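Local atomic coordinates of putative nitroreductase (Thermotoga maritima, PDB entry 1VKW), a protein that is a putative nitroreductase, probably an oxidoreductase related to the FMN-dependent nitroreductases, although its own substrate and reaction are not established. Residues 146-151 / 191-196. Numbering follows the deposited sequence.
Sequences VKIVEM and YLTARE
Ile148 and Thr193 mesh where helix 143-153 packs against helix 180-198 in a near-antiparallel pair, the segment axes 9.2 Å apart with their directions 151° from each other. Thr193 points toward the other helix and forks there, its methyl going to Met151 and its hydroxyl to Ile148. The hydroxyl rests against the fork of the isoleucine, with Ile148 CG1 and Ile148 CG2 each 3.6 Å from Thr193 OG1. The oxygen can probably tolerate this hydrocarbon neighbour because its polar needs are met within its own helix: OG1 is hydrogen-bonded to the carbonyl O of His189, one turn back, and weakly to that of Ala190. The chi1 of Thr193, 55°, which sets OG1 between the backbone N and the carbonyl carbon, leaves CG2 as the branch that meets Met151. The bond to CB of Ile148 does not point at the other helix, but the end of the side chain comes across, its CD1 settling 3.9 Å from Ala194 CB and equally near Ala194 CA. Ala190, Ile197 and Phe198 of helix 180-198 also touch this side chain, and Ile19 of helix 15-21 touches Thr193. An alanine in place of Ile148 would probably open a gap beside Ala194 and take away the part of the Thr193 hydroxyl's hydrocarbon cover given by the two branches. Met151, a selenomethionine, contributes the base of its side chain while the selenium end bends away; its carbonyl O accepts a hydrogen bond from His189 ND1, and its CB lies 3.6 Å from Thr193 CG2.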
loop_
_atom_site.group_PDB
_atom_site.type_symbol
_atom_site.label_atom_id
_atom_site.label_comp_id
_atom_site.label_asym_id
_atom_site.label_seq_id
_atom_site.Cartn_x
_atom_site.Cartn_y
_atom_site.Cartn_z
ATOM N N VAL A 146 -1.249 18.530 -2.265
ATOM C CA VAL A 146 -0.087 18.262 -3.107
ATOM C C VAL A 146 0.684 17.078 -2.493
ATOM O O VAL A 146 0.988 16.104 -3.186
ATOM C CB VAL A 146 0.824 19.487 -3.247
ATOM C CG1 VAL A 146 2.049 19.147 -4.060
ATOM C CG2 VAL A 146 0.068 20.655 -3.908
ATOM N N LYS A 147 0.926 17.133 -1.187
ATOM C CA LYS A 147 1.671 16.064 -0.518
ATOM C C LYS A 147 0.972 14.704 -0.627
ATOM O O LYS A 147 1.609 13.697 -0.954
ATOM C CB LYS A 147 1.906 16.406 0.953
ATOM C CG LYS A 147 2.889 15.472 1.649
ATOM C CD LYS A 147 3.272 16.014 3.023
ATOM C CE LYS A 147 4.601 15.427 3.522
ATOM N NZ LYS A 147 4.991 16.004 4.833
ATOM N N ILE A 148 -0.334 14.668 -0.361
ATOM C CA ILE A 148 -1.089 13.404 -0.449
ATOM C C ILE A 148 -1.050 12.842 -1.870
ATOM O O ILE A 148 -0.863 11.646 -2.046
ATOM C CB ILE A 148 -2.549 13.576 0.013
ATOM C CG1 ILE A 148 -2.605 13.859 1.519
ATOM C CG2 ILE A 148 -3.342 12.334 -0.294
ATOM C CD1 ILE A 148 -3.893 14.484 1.957
ATOM N N VAL A 149 -1.212 13.699 -2.877
ATOM C CA VAL A 149 -1.194 13.242 -4.262
ATOM C C VAL A 149 0.171 12.677 -4.654
ATOM O O VAL A 149 0.251 11.639 -5.330
ATOM C CB VAL A 149 -1.616 14.347 -5.255
ATOM C CG1 VAL A 149 -1.478 13.849 -6.699
ATOM C CG2 VAL A 149 -3.080 14.719 -5.032
ATOM N N GLU A 150 1.231 13.367 -4.246
ATOM C CA GLU A 150 2.588 12.914 -4.509
ATOM C C GLU A 150 2.830 11.541 -3.896
ATOM O O GLU A 150 3.429 10.667 -4.519
ATOM C CB GLU A 150 3.609 13.925 -3.964
ATOM C CG GLU A 150 3.678 15.221 -4.762
ATOM C CD GLU A 150 4.424 16.349 -4.068
ATOM O OE1 GLU A 150 5.010 16.138 -2.980
ATOM O OE2 GLU A 150 4.438 17.473 -4.632
HETATM N N MSE A 151 2.359 11.348 -2.670
HETATM C CA MSE A 151 2.534 10.061 -1.972
HETATM C C MSE A 151 1.687 8.954 -2.590
HETATM O O MSE A 151 2.091 7.791 -2.595
HETATM C CB MSE A 151 2.174 10.199 -0.495
HETATM C CG MSE A 151 3.086 11.095 0.287
HETATM SE SE MSE A 151 4.946 10.462 0.311
HETATM C CE MSE A 151 5.640 11.575 -1.217
ATOM N N TYR A 191 -5.280 7.509 2.046
ATOM C CA TYR A 191 -5.862 7.353 3.370
ATOM C C TYR A 191 -4.830 7.518 4.494
ATOM O O TYR A 191 -5.019 8.300 5.417
ATOM C CB TYR A 191 -6.561 5.998 3.479
ATOM C CG TYR A 191 -6.931 5.673 4.895
ATOM C CD1 TYR A 191 -8.126 6.128 5.449
ATOM C CD2 TYR A 191 -6.070 4.929 5.696
ATOM C CE1 TYR A 191 -8.460 5.835 6.773
ATOM C CE2 TYR A 191 -6.384 4.640 7.022
ATOM C CZ TYR A 191 -7.578 5.093 7.553
ATOM O OH TYR A 191 -7.875 4.787 8.860
ATOM N N LEU A 192 -3.730 6.783 4.402
ATOM C CA LEU A 192 -2.696 6.814 5.437
ATOM C C LEU A 192 -1.987 8.173 5.558
ATOM O O LEU A 192 -1.675 8.612 6.660
ATOM C CB LEU A 192 -1.687 5.674 5.214
ATOM C CG LEU A 192 -2.218 4.245 5.425
ATOM C CD1 LEU A 192 -1.211 3.211 4.943
ATOM C CD2 LEU A 192 -2.595 3.977 6.876
ATOM N N THR A 193 -1.732 8.850 4.442
ATOM C CA THR A 193 -1.077 10.162 4.507
ATOM C C THR A 193 -2.037 11.240 4.999
ATOM O O THR A 193 -1.660 12.100 5.809
ATOM C CB THR A 193 -0.464 10.557 3.160
ATOM O OG1 THR A 193 -1.460 10.500 2.140
ATOM C CG2 THR A 193 0.597 9.547 2.724
ATOM N N ALA A 194 -3.293 11.171 4.557
ATOM C CA ALA A 194 -4.315 12.108 5.036
ATOM C C ALA A 194 -4.557 11.968 6.546
ATOM O O ALA A 194 -4.761 12.961 7.249
ATOM C CB ALA A 194 -5.619 11.913 4.260
ATOM N N ARG A 195 -4.518 10.731 7.032
ATOM C CA ARG A 195 -4.687 10.433 8.446
ATOM C C ARG A 195 -3.577 11.091 9.264
ATOM O O ARG A 195 -3.840 11.711 10.298
ATOM C CB ARG A 195 -4.683 8.915 8.668
ATOM C CG ARG A 195 -5.018 8.476 10.078
ATOM C CD ARG A 195 -5.104 6.958 10.235
ATOM N NE ARG A 195 -3.782 6.341 10.234
ATOM C CZ ARG A 195 -3.554 5.033 10.291
ATOM N NH1 ARG A 195 -4.563 4.168 10.351
ATOM N NH2 ARG A 195 -2.302 4.586 10.288
ATOM N N GLU A 196 -2.345 10.951 8.778
ATOM C CA GLU A 196 -1.175 11.602 9.372
ATOM C C GLU A 196 -1.258 13.132 9.319
ATOM O O GLU A 196 -1.010 13.802 10.327
ATOM C CB GLU A 196 0.103 11.122 8.669
ATOM C CG GLU A 196 1.390 11.772 9.154
ATOM C CD GLU A 196 1.692 11.486 10.613
ATOM O OE1 GLU A 196 1.320 10.397 11.102
ATOM O OE2 GLU A 196 2.312 12.350 11.273
#